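Local coordinates for protein putative transcription regulator (Lactobacillus plantarum WCFS1, PDB 3COL) that probably binds operator DNA as a dimeric TetR-family transcription regulator, through a helix-turn-helix domain near its N-terminus, at residues Asp17-Ala20 and Ala21-Ala25; Ala29-Thr33 and Thr34-Lys38. All blocks are in the same frame, centred on the assembly; numbering follows the deposited sequence.

Contact 1 (D17-A25) is about two and a half turns of helix 11-26, and contact 2 (A29-K38) is the turn that follows together with the start of helix 33-40; their centres lie 9 Å apart. They meet through apolar side chains: CG2 of V19 rests 3.6 Å from CG2 of V36, and CG1 of I23 lies 3.7 Å from CG2 of V31. CG2 of I22 packs on the backbone of the turn, 3.5 Å from the carbonyl O of G30. Both contacts fall within the TetR-family DNA-binding region, where helix 11-26 packs against helix 33-40, probably the first helix of the helix-turn-helix.

Contact 1 (Asp17-Ala20 and Ala21-Ala25); sequences DAVA and AIILA
V19 and I23, one helical turn apart, join through a backbone bond and a meeting of methyl groups. The I23 N-H points almost straight at the V19 carbonyl O (N to O 2.9 Å, 173° at the hydrogen), and I23 then folds back along that turn. Its CB stands 3.6 Å from V19 O. CG1, turned beside its own backbone N and anti to the carbonyl carbon (chi1 -65°), comes to 3.2 Å from the same V19 O, so the oxygen that accepts the amide is also flanked by a methylene. CD1, at the end of an extended chain, reaches CG1 of V19 at 3.8 Å, the two side chains crossing obliquely. V19 meets it with the branch that lies anti to its backbone N.

I22 follows the same course one residue earlier. Its amide bonds to A18 O, and its CG1 lies 3.4 Å from that oxygen. In L24 the branch point CG approaches A20 O to 3.4 Å, while L24 N donates to A20 O at 3.0 Å. With A21 N bonded to D17 O, four successive i to i+4 bonds make this a regular alpha-helix, and the hydrocarbon beside three of the carbonyls probably shields their oxygens in part.

The faces of the helix are divided among its neighbours. A18, V19, A21 and I22 touch helix 33-40, V19 and A20 also meet helix 54-67, and D17 OD1 forms a salt bridge with R64 there. I23 and L24 reach helix 106-117, I23 through Q112 and I113 and L24 through T108 and I109, so this part of helix 11-26 lies among helices 33-40, 54-67 and 106-117.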
ATOM      1  N   ASP A  17      17.655   7.045  12.286  1.00 15.85           N
ATOM      2  CA  ASP A  17      16.857   8.198  11.848  1.00 15.89           C
ATOM      3  C   ASP A  17      17.305   8.679  10.476  1.00 15.50           C
ATOM      4  O   ASP A  17      16.471   8.982   9.623  1.00 15.53           O
ATOM      5  CB  ASP A  17      16.940   9.336  12.850  1.00 15.21           C
ATOM      6  CG  ASP A  17      16.139   9.070  14.095  1.00 17.33           C
ATOM      7  OD1 ASP A  17      15.377   8.060  14.136  1.00 21.24           O
ATOM      8  OD2 ASP A  17      16.246   9.888  15.028  1.00 20.37           O
ATOM      9  N   ALA A  18      18.617   8.747  10.268  1.00 15.66           N
ATOM     10  CA  ALA A  18      19.177   9.119   8.948  1.00 16.41           C
ATOM     11  C   ALA A  18      18.767   8.152   7.799  1.00 16.59           C
ATOM     12  O   ALA A  18      18.351   8.590   6.736  1.00 17.54           O
ATOM     13  CB  ALA A  18      20.670   9.201   9.042  1.00 15.59           C
ATOM     14  N   VAL A  19      18.885   6.839   8.029  1.00 16.24           N
ATOM     15  CA  VAL A  19      18.420   5.813   7.070  1.00 16.09           C
ATOM     16  C   VAL A  19      16.941   6.015   6.756  1.00 16.55           C
ATOM     17  O   VAL A  19      16.545   5.945   5.601  1.00 16.81           O
ATOM     18  CB  VAL A  19      18.659   4.355   7.610  1.00 16.51           C
ATOM     19  CG1 VAL A  19      18.060   3.267   6.676  1.00 14.86           C
ATOM     20  CG2 VAL A  19      20.166   4.097   7.828  1.00 15.46           C
ATOM     21  N   ALA A  20      16.122   6.254   7.787  1.00 16.07           N
ATOM     22  CA  ALA A  20      14.692   6.354   7.609  1.00 15.37           C
ATOM     23  C   ALA A  20      14.328   7.572   6.739  1.00 15.42           C
ATOM     24  O   ALA A  20      13.440   7.483   5.875  1.00 15.34           O
ATOM     25  CB  ALA A  20      13.987   6.378   8.967  1.00 15.49           C
ATOM     26  N   ALA A  21      15.028   8.691   6.955  1.00 15.33           N
ATOM     27  CA  ALA A  21      14.866   9.899   6.127  1.00 15.13           C
ATOM     28  C   ALA A  21      15.209   9.676   4.664  1.00 15.44           C
ATOM     29  O   ALA A  21      14.501  10.123   3.782  1.00 15.31           O
ATOM     30  CB  ALA A  21      15.697  11.081   6.700  1.00 15.09           C
ATOM     31  N   ILE A  22      16.331   9.017   4.412  1.00 16.30           N
ATOM     32  CA  ILE A  22      16.745   8.669   3.042  1.00 16.52           C
ATOM     33  C   ILE A  22      15.704   7.767   2.354  1.00 17.66           C
ATOM     34  O   ILE A  22      15.298   8.011   1.202  1.00 17.59           O
ATOM     35  CB  ILE A  22      18.151   7.976   3.035  1.00 16.35           C
ATOM     36  CG1 ILE A  22      19.239   8.957   3.494  1.00 15.46           C
ATOM     37  CG2 ILE A  22      18.471   7.412   1.635  1.00 15.28           C
ATOM     38  CD1 ILE A  22      20.576   8.263   3.872  1.00 15.64           C
ATOM     39  N   ILE A  23      15.266   6.733   3.063  1.00 17.72           N
ATOM     40  CA  ILE A  23      14.189   5.879   2.557  1.00 18.34           C
ATOM     41  C   ILE A  23      12.966   6.710   2.133  1.00 18.76           C
ATOM     42  O   ILE A  23      12.415   6.496   1.056  1.00 18.12           O
ATOM     43  CB  ILE A  23      13.813   4.749   3.578  1.00 18.27           C
ATOM     44  CG1 ILE A  23      15.013   3.782   3.746  1.00 19.37           C
ATOM     45  CG2 ILE A  23      12.524   3.990   3.148  1.00 17.03           C
ATOM     46  CD1 ILE A  23      14.806   2.661   4.775  1.00 18.60           C
ATOM     47  N   LEU A  24      12.551   7.670   2.966  1.00 19.71           N
ATOM     48  CA  LEU A  24      11.378   8.479   2.639  1.00 20.55           C
ATOM     49  C   LEU A  24      11.624   9.351   1.406  1.00 21.66           C
ATOM     50  O   LEU A  24      10.730   9.507   0.580  1.00 21.61           O
ATOM     51  CB  LEU A  24      10.941   9.322   3.831  1.00 20.72           C
ATOM     52  CG  LEU A  24      10.372   8.566   5.037  1.00 20.88           C
ATOM     53  CD1 LEU A  24      10.126   9.540   6.176  1.00 19.67           C
ATOM     54  CD2 LEU A  24       9.075   7.850   4.673  1.00 22.03           C
ATOM     55  N   ALA A  25      12.834   9.897   1.284  1.00 22.13           N
ATOM     56  CA  ALA A  25      13.211  10.776   0.161  1.00 23.69           C
ATOM     57  C   ALA A  25      13.596  10.021  -1.130  1.00 24.52           C
ATOM     58  O   ALA A  25      13.221  10.439  -2.223  1.00 23.64           O
ATOM     59  CB  ALA A  25      14.350  11.726   0.572  1.00 22.88           C
TER

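Contact 2 (Ala29-Thr33 and Thr34-Lys38); sequences AGVST and TKVAK
From S32 the chain leaves an extended conformation and turns into helix 33-40, with V36 N bonded to S32 O and A37 N to T33 O in its first turn. S32 is the N-cap. Its OG sits between its own backbone N and carbonyl carbon (chi1 79°), which brings it to the open end of the first turn to accept K35 N at 3.0 Å, nearly straight at 166°. The same oxygen lies 3.3 Å from K35 CB. The serine hydroxyl thus serves an amide of the first turn, the classic N-cap role. This cap begins what is probably the first helix of the TetR-family helix-turn-helix, whose second helix would be 44-48; T33 and A37 both touch V47 on it.

K35 runs back along the incoming chain as far as CD; a bend at chi3 (-90°) then brings CE to 3.3 Å from the carbonyl O of G30, and NZ bonds to that oxygen at 2.8 Å, in the carbonyl plane and on a lone pair. NZ also makes a salt bridge with E26 from the end of helix 11-26, tying this helix to the one before it. A methionine here would probably leave G30 O and the E26 carboxylate without their shared cationic partner and loosen one tie between the turn and helix 33-40.

On the buried side CG2 of V36 lies 3.3 Å from S32 O and 4.3 Å from CG1 of V31, and both valines touch L57 of helix 54-67.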
ATOM      1  N   ALA A  29      16.762   1.957  -2.087  1.00 22.37           N
ATOM      2  CA  ALA A  29      17.891   2.002  -3.020  1.00 22.38           C
ATOM      3  C   ALA A  29      18.796   3.231  -2.813  1.00 22.44           C
ATOM      4  O   ALA A  29      19.980   3.187  -3.130  1.00 22.91           O
ATOM      5  CB  ALA A  29      17.393   1.908  -4.460  1.00 22.15           C
ATOM      6  N   GLY A  30      18.247   4.307  -2.255  1.00 21.76           N
ATOM      7  CA  GLY A  30      19.030   5.510  -2.004  1.00 21.24           C
ATOM      8  C   GLY A  30      19.956   5.417  -0.794  1.00 20.80           C
ATOM      9  O   GLY A  30      20.831   6.252  -0.630  1.00 21.44           O
ATOM     10  N   VAL A  31      19.768   4.419   0.065  1.00 20.04           N
ATOM     11  CA  VAL A  31      20.603   4.280   1.265  1.00 20.06           C
ATOM     12  C   VAL A  31      22.064   3.869   0.925  1.00 20.28           C
ATOM     13  O   VAL A  31      22.281   2.949   0.132  1.00 19.71           O
ATOM     14  CB  VAL A  31      19.967   3.282   2.276  1.00 20.05           C
ATOM     15  CG1 VAL A  31      20.883   3.013   3.477  1.00 19.88           C
ATOM     16  CG2 VAL A  31      18.582   3.792   2.765  1.00 20.19           C
ATOM     17  N   SER A  32      23.044   4.572   1.503  1.00 19.62           N
ATOM     18  CA  SER A  32      24.444   4.161   1.452  1.00 19.38           C
ATOM     19  C   SER A  32      25.095   4.567   2.764  1.00 19.34           C
ATOM     20  O   SER A  32      24.633   5.489   3.428  1.00 20.09           O
ATOM     21  CB  SER A  32      25.158   4.788   0.257  1.00 19.84           C
ATOM     22  OG  SER A  32      25.513   6.144   0.509  1.00 20.19           O
ATOM     23  N   THR A  33      26.133   3.865   3.167  1.00 19.41           N
ATOM     24  CA  THR A  33      26.887   4.240   4.375  1.00 19.81           C
ATOM     25  C   THR A  33      27.418   5.687   4.262  1.00 20.17           C
ATOM     26  O   THR A  33      27.356   6.462   5.232  1.00 20.02           O
ATOM     27  CB  THR A  33      28.031   3.239   4.628  1.00 20.50           C
ATOM     28  OG1 THR A  33      27.459   1.922   4.778  1.00 22.17           O
ATOM     29  CG2 THR A  33      28.839   3.602   5.903  1.00 19.05           C
ATOM     30  N   THR A  34      27.904   6.057   3.080  1.00 18.94           N
ATOM     31  CA  THR A  34      28.437   7.410   2.859  1.00 20.21           C
ATOM     32  C   THR A  34      27.368   8.481   3.105  1.00 20.21           C
ATOM     33  O   THR A  34      27.597   9.440   3.857  1.00 20.33           O
ATOM     34  CB  THR A  34      29.001   7.573   1.435  1.00 19.07           C
ATOM     35  OG1 THR A  34      30.175   6.751   1.311  1.00 22.49           O
ATOM     36  CG2 THR A  34      29.387   8.992   1.188  1.00 19.85           C
ATOM     37  N   LYS A  35      26.216   8.307   2.458  1.00 20.36           N
ATOM     38  CA  LYS A  35      25.094   9.234   2.591  1.00 21.19           C
ATOM     39  C   LYS A  35      24.621   9.296   4.059  1.00 20.16           C
ATOM     40  O   LYS A  35      24.322  10.382   4.594  1.00 20.85           O
ATOM     41  CB  LYS A  35      23.965   8.776   1.665  1.00 21.11           C
ATOM     42  CG  LYS A  35      23.164   9.894   1.028  1.00 24.87           C
ATOM     43  CD  LYS A  35      21.982   9.330   0.216  1.00 23.67           C
ATOM     44  CE  LYS A  35      22.392   9.056  -1.231  1.00 27.79           C
ATOM     45  NZ  LYS A  35      21.192   8.651  -2.041  1.00 29.54           N
ATOM     46  N   VAL A  36      24.563   8.149   4.719  1.00 18.49           N
ATOM     47  CA  VAL A  36      24.104   8.096   6.118  1.00 18.56           C
ATOM     48  C   VAL A  36      25.072   8.880   7.000  1.00 18.73           C
ATOM     49  O   VAL A  36      24.658   9.704   7.816  1.00 20.44           O
ATOM     50  CB  VAL A  36      23.901   6.600   6.610  1.00 18.87           C
ATOM     51  CG1 VAL A  36      23.896   6.472   8.161  1.00 18.37           C
ATOM     52  CG2 VAL A  36      22.644   6.036   6.023  1.00 16.86           C
ATOM     53  N   ALA A  37      26.367   8.649   6.806  1.00 18.16           N
ATOM     54  CA  ALA A  37      27.403   9.309   7.571  1.00 18.07           C
ATOM     55  C   ALA A  37      27.359  10.827   7.392  1.00 18.41           C
ATOM     56  O   ALA A  37      27.525  11.550   8.362  1.00 17.76           O
ATOM     57  CB  ALA A  37      28.780   8.752   7.198  1.00 17.34           C
ATOM     58  N   LYS A  38      27.149  11.295   6.155  1.00 18.62           N
ATOM     59  CA  LYS A  38      27.047  12.724   5.861  1.00 19.39           C
ATOM     60  C   LYS A  38      25.846  13.370   6.575  1.00 19.94           C
ATOM     61  O   LYS A  38      25.962  14.439   7.162  1.00 19.39           O
ATOM     62  CB  LYS A  38      26.988  12.964   4.339  1.00 20.09           C
TER